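Local coordinates for ESAT-6-like protein MAB_3112 (Mycobacterium abscessus, PDB 4I0X), which is of unknown function but, as a secreted WXG100-family (ESAT-6-like) protein, pairs with its partner MAB_3113 in an EsxEF complex, at residues A[47-50]-A[51-55]; A[23-26]-A[27-30]; A[67-70]-A[71-75]. The protein carries 4 engineered substitutions. All coordinates share one frame; numbering follows the deposited sequence.

Interaction 1 of 3, residues A[47-50]-A[51-55]; sequences SGWD and EMQDG
W49 spreads its indole along helix 40-72 and meets the residues three and four places further on, M52 and Q53. Its CG lies anti to the backbone N (chi1 170°), which lays the six-membered ring beside the next turn. Q53 takes the same first rotamer and stays extended, so its CB rides over one face of the indole in a CH-pi contact, 4.1 Å from CB to the centroid of the W49 six-membered ring. The Q53 amide then passes the pyrrole side, its plane turned 48° from that of the indole. M52 meets the same ring differently. Its CG approaches obliquely, 3.8 Å from W49 CZ3, while SD sits at the ring edge in a Met-aromatic contact, 5.0 Å from the centroid of the W49 six-membered ring.

Beneath these side chains runs the ordinary i to i+4 ladder, including Q53 N to W49 O at 2.8 Å and M52 N to G48 O, also at 2.8 Å. The carbonyl of D50 has two donors: D54 N at 3.0 Å, and a water, which lies 2.6 Å from D50 O and also donates to Q53 OE1. That water ties the end of Q53 back to the polar side of the helix, where the D54 carboxylate pairs with K58.

The indole N-H is spent on D27 OD1, and the ring packs on L26, V30 and Q31 of helix 4-32. On the partner chain, MAB_3113, L72 packs on M52 and M79 on W49, so the indole is wedged between the first helix of its own chain and the neighbouring subunit.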
# COMPACT_ATOMS: atom_id res chain seq x y z
N SER A 47 -11.79 -10.68 4.59
CA SER A 47 -12.03 -9.33 5.05
C SER A 47 -10.70 -8.58 5.39
O SER A 47 -10.62 -7.39 5.24
CB SER A 47 -13.08 -9.30 6.17
OG SER A 47 -12.58 -9.76 7.40
N GLY A 48 -9.64 -9.30 5.73
CA GLY A 48 -8.32 -8.73 5.81
C GLY A 48 -7.85 -8.15 4.48
O GLY A 48 -7.31 -7.04 4.44
N TRP A 49 -8.03 -8.92 3.41
CA TRP A 49 -7.65 -8.49 2.07
C TRP A 49 -8.47 -7.29 1.60
O TRP A 49 -7.93 -6.35 1.02
CB TRP A 49 -7.71 -9.65 1.05
CG TRP A 49 -7.56 -9.08 -0.31
CD1 TRP A 49 -8.50 -9.03 -1.29
CD2 TRP A 49 -6.41 -8.39 -0.81
NE1 TRP A 49 -7.99 -8.37 -2.38
CE2 TRP A 49 -6.72 -7.95 -2.11
CE3 TRP A 49 -5.17 -8.09 -0.28
CZ2 TRP A 49 -5.82 -7.24 -2.88
CZ3 TRP A 49 -4.27 -7.39 -1.06
CH2 TRP A 49 -4.60 -6.98 -2.35
N ASP A 50 -9.77 -7.31 1.88
CA ASP A 50 -10.63 -6.18 1.58
C ASP A 50 -10.10 -4.92 2.25
O ASP A 50 -10.08 -3.86 1.62
CB ASP A 50 -12.04 -6.44 2.06
CG ASP A 50 -12.76 -7.48 1.21
OD1 ASP A 50 -12.21 -7.91 0.18
OD2 ASP A 50 -13.90 -7.84 1.59
N GLU A 51 -9.67 -5.04 3.50
CA GLU A 51 -9.09 -3.89 4.19
C GLU A 51 -7.71 -3.53 3.61
O GLU A 51 -7.42 -2.39 3.41
CB GLU A 51 -9.02 -4.11 5.71
CG GLU A 51 -8.25 -3.02 6.40
CD GLU A 51 -8.33 -3.05 7.91
OE1 GLU A 51 -8.90 -4.00 8.50
OE2 GLU A 51 -7.80 -2.11 8.52
N MET A 52 -6.86 -4.52 3.33
CA MET A 52 -5.60 -4.23 2.66
C MET A 52 -5.75 -3.50 1.27
O MET A 52 -5.04 -2.54 0.97
CB MET A 52 -4.83 -5.54 2.53
CG MET A 52 -3.47 -5.40 2.05
SD MET A 52 -2.43 -6.87 2.31
CE MET A 52 -0.94 -6.02 1.84
N GLN A 53 -6.64 -3.99 0.43
CA GLN A 53 -6.87 -3.44 -0.88
C GLN A 53 -7.45 -2.02 -0.74
O GLN A 53 -7.13 -1.14 -1.53
CB GLN A 53 -7.84 -4.34 -1.61
CG GLN A 53 -8.13 -3.94 -3.02
CD GLN A 53 -9.16 -4.86 -3.65
OE1 GLN A 53 -10.21 -5.13 -3.07
NE2 GLN A 53 -8.85 -5.36 -4.84
N ASP A 54 -8.30 -1.82 0.25
CA ASP A 54 -8.84 -0.50 0.50
C ASP A 54 -7.70 0.45 0.85
O ASP A 54 -7.65 1.57 0.35
CB ASP A 54 -9.93 -0.54 1.59
CG ASP A 54 -10.65 0.80 1.79
OD1 ASP A 54 -11.36 1.26 0.85
OD2 ASP A 54 -10.54 1.37 2.91
N GLY A 55 -6.75 0.00 1.67
CA GLY A 55 -5.64 0.85 2.04
C GLY A 55 -4.77 1.18 0.84
O GLY A 55 -4.36 2.32 0.62
O HOH W 1 -11.45 -3.52 -0.57

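Interaction 2 of 3, residues A[23-26]-A[27-30]; sequences SNSL and DRDV. Engineered in segment 23-26: N24 (natural residue Ser).
S23 O receives D27 N and opens a run of i to i+4 bonds in helix 4-32, the first arm of the helical hairpin that defines the WXG100 fold. The D27 carboxylate itself is directed to the second arm, with W49 as its main partner. At N24, an engineered position, the backbone carbonyl accepts R28 N at 3.1 Å. The same oxygen also lies under one face of the R28 guanidinium, a packing contact with N24 O 3.6 Å from NH1 and no hydrogen bond between them. The arginine reaches back this far because its chain bends at CG-CD (chi3 -66°), folding the flat group over the helix. S25 continues that surface, with its CA under the same guanidinium face, 3.6 Å from R28 NH2. Its carbonyl binds D29 N, while a water that donates to D29 OD1 at 3.0 Å reaches S25 OG only weakly. L26 turns inward and packs on F26 of the MAB_3113 chain; V30 lies against V19 of that chain. Between them V30 N donates to L26 O at 2.8 Å, nearly straight at 166°, and the methyl CG2 of V30 rests 3.2 Å from the same L26 O.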
# COMPACT_ATOMS: atom_id res chain seq x y z
N SER A 23 -1.51 -4.33 -6.53
CA SER A 23 -2.80 -4.52 -5.91
C SER A 23 -3.77 -5.36 -6.76
O SER A 23 -4.47 -6.22 -6.23
CB SER A 23 -3.42 -3.15 -5.64
OG SER A 23 -4.63 -3.31 -4.93
N ASN A 24 -3.84 -5.11 -8.06
CA ASN A 24 -4.74 -5.86 -8.92
C ASN A 24 -4.28 -7.33 -9.02
O ASN A 24 -5.08 -8.27 -9.03
CB ASN A 24 -4.79 -5.20 -10.30
CG ASN A 24 -5.54 -3.87 -10.28
OD1 ASN A 24 -6.21 -3.54 -9.30
ND2 ASN A 24 -5.44 -3.11 -11.35
N SER A 25 -2.98 -7.50 -9.12
CA SER A 25 -2.38 -8.83 -9.16
C SER A 25 -2.67 -9.63 -7.88
O SER A 25 -3.05 -10.81 -7.92
CB SER A 25 -0.87 -8.74 -9.44
OG SER A 25 -0.27 -10.02 -9.52
N LEU A 26 -2.56 -8.98 -6.74
CA LEU A 26 -2.80 -9.66 -5.48
C LEU A 26 -4.27 -9.98 -5.32
O LEU A 26 -4.62 -10.97 -4.74
CB LEU A 26 -2.36 -8.80 -4.31
CG LEU A 26 -0.90 -8.89 -3.95
CD1 LEU A 26 -0.57 -7.72 -3.06
CD2 LEU A 26 -0.60 -10.26 -3.28
N ASP A 27 -5.13 -9.12 -5.83
CA ASP A 27 -6.57 -9.32 -5.74
C ASP A 27 -6.96 -10.58 -6.50
O ASP A 27 -7.69 -11.43 -5.98
CB ASP A 27 -7.33 -8.12 -6.29
CG ASP A 27 -8.83 -8.25 -6.06
OD1 ASP A 27 -9.23 -8.46 -4.91
OD2 ASP A 27 -9.60 -8.21 -7.02
N ARG A 28 -6.40 -10.76 -7.68
CA ARG A 28 -6.65 -11.98 -8.42
C ARG A 28 -6.14 -13.22 -7.67
O ARG A 28 -6.83 -14.26 -7.58
CB ARG A 28 -6.03 -11.88 -9.80
CG ARG A 28 -6.75 -10.86 -10.69
CD ARG A 28 -6.28 -10.92 -12.13
NE ARG A 28 -4.89 -10.51 -12.30
CZ ARG A 28 -4.49 -9.26 -12.54
NH1 ARG A 28 -5.37 -8.27 -12.61
NH2 ARG A 28 -3.19 -8.99 -12.70
N ASP A 29 -4.96 -13.12 -7.10
CA ASP A 29 -4.39 -14.26 -6.37
C ASP A 29 -5.25 -14.61 -5.16
O ASP A 29 -5.56 -15.79 -4.91
CB ASP A 29 -3.01 -13.92 -5.85
CG ASP A 29 -1.96 -13.83 -6.93
OD1 ASP A 29 -2.18 -14.28 -8.08
OD2 ASP A 29 -0.87 -13.31 -6.61
N VAL A 30 -5.62 -13.59 -4.39
CA VAL A 30 -6.41 -13.80 -3.20
C VAL A 30 -7.73 -14.41 -3.53
O VAL A 30 -8.11 -15.39 -2.91
CB VAL A 30 -6.64 -12.52 -2.40
CG1 VAL A 30 -7.68 -12.78 -1.31
CG2 VAL A 30 -5.33 -12.03 -1.80
O HOH W 2 0.68 -11.63 -7.41
O HOH W 3 -2.46 -12.47 -10.41

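Interaction 3 of 3, residues A[67-70]-A[71-75]; sequences ASTL and GSNAA
G71 N bonds back to A67 O, S72 N to S68 O and N73 N to T69 O, the last at 2.7 Å, and these are the final i to i+4 rungs before N73 leaves helical phi/psi (-110/38) and a short 3-10 turn takes over at A74. Around these rungs the side chains are mostly small, polar ones mixed with alanines. S72 holds OG between its backbone N and carbonyl carbon (chi1 86°), which brings the hydroxyl back over the preceding turn, 3.2 Å from S68 O. N73 OD1 stands 3.0 Å from the same S72 OG; both are weak contacts competing for one proton.

This is the C-terminal end of helix 40-72, the second arm of the WXG100 hairpin, where it lies beside the start of helix 4-32. A67 O takes a second donor from that helix, S9 OG. L70 is the main apolar side chain here: it packs on V5 and S9, on F77 beyond the helix end, and on W50 of the MAB_3113 chain. T69 keeps its hydroxyl for D65 O, one turn back, and turns its methyl CG2 to N73, 3.9 Å from OD1. Past the break, A74 no longer continues the ladder, although its CB still brushes L70 O at 3.6 Å.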
# COMPACT_ATOMS: atom_id res chain seq x y z
N ALA A 67 1.48 13.64 -7.07
CA ALA A 67 2.30 13.59 -8.29
C ALA A 67 1.80 14.64 -9.27
O ALA A 67 2.59 15.38 -9.84
CB ALA A 67 2.27 12.20 -8.92
N SER A 68 0.50 14.70 -9.47
CA SER A 68 -0.10 15.65 -10.42
C SER A 68 0.09 17.10 -10.00
O SER A 68 0.42 17.95 -10.81
CB SER A 68 -1.58 15.35 -10.56
OG SER A 68 -1.72 14.02 -11.04
N THR A 69 -0.16 17.37 -8.72
CA THR A 69 -0.00 18.72 -8.19
C THR A 69 1.43 19.18 -8.34
O THR A 69 1.69 20.29 -8.79
CB THR A 69 -0.49 18.80 -6.73
OG1 THR A 69 -1.85 18.38 -6.68
CG2 THR A 69 -0.42 20.20 -6.20
N LEU A 70 2.39 18.34 -8.00
CA LEU A 70 3.80 18.69 -8.18
C LEU A 70 4.19 18.84 -9.65
O LEU A 70 5.05 19.63 -9.99
CB LEU A 70 4.69 17.62 -7.55
CG LEU A 70 4.75 17.52 -6.03
CD1 LEU A 70 5.62 16.33 -5.71
CD2 LEU A 70 5.33 18.81 -5.43
N GLY A 71 3.61 18.02 -10.52
CA GLY A 71 3.92 18.12 -11.93
C GLY A 71 3.27 19.31 -12.57
O GLY A 71 3.90 20.05 -13.33
N SER A 72 2.01 19.55 -12.25
CA SER A 72 1.28 20.63 -12.91
C SER A 72 1.47 21.99 -12.23
O SER A 72 1.45 23.02 -12.92
CB SER A 72 -0.20 20.28 -13.06
OG SER A 72 -0.92 20.66 -11.90
N ASN A 73 1.65 22.02 -10.91
CA ASN A 73 1.88 23.31 -10.21
C ASN A 73 3.32 23.47 -9.68
O ASN A 73 3.55 24.04 -8.60
CB ASN A 73 0.86 23.51 -9.08
CG ASN A 73 -0.58 23.33 -9.56
OD1 ASN A 73 -1.19 22.27 -9.37
ND2 ASN A 73 -1.12 24.35 -10.22
N ALA A 74 4.28 23.00 -10.47
CA ALA A 74 5.68 23.03 -10.08
C ALA A 74 6.13 24.37 -9.45
O ALA A 74 6.87 24.36 -8.47
CB ALA A 74 6.57 22.68 -11.27
N ALA A 75 5.68 25.50 -10.01
CA ALA A 75 6.12 26.83 -9.55
C ALA A 75 5.85 27.15 -8.08
O ALA A 75 6.63 27.87 -7.44
CB ALA A 75 5.50 27.90 -10.41

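Interactions 1 and 2 face each other across the hairpin, one on each arm, with centres about 11 Å apart. They touch through the W49 indole and D27, and W49 CZ2 also lies 3.7 Å from S23 O. Each mixes buried apolar residues with a polar outer side, but the packing of an indole dominates 47-55, whereas in 23-30 it is the R28 guanidinium that lies over the backbone of residues 24 and 25. Interaction 3 shares helix 40-72 with interaction 1, yet their centres are about 30 Å apart, on opposite sides of the chain's centre. It is largely exposed, and its chemistry is that of a helix terminus, with weak serine and asparagine contacts.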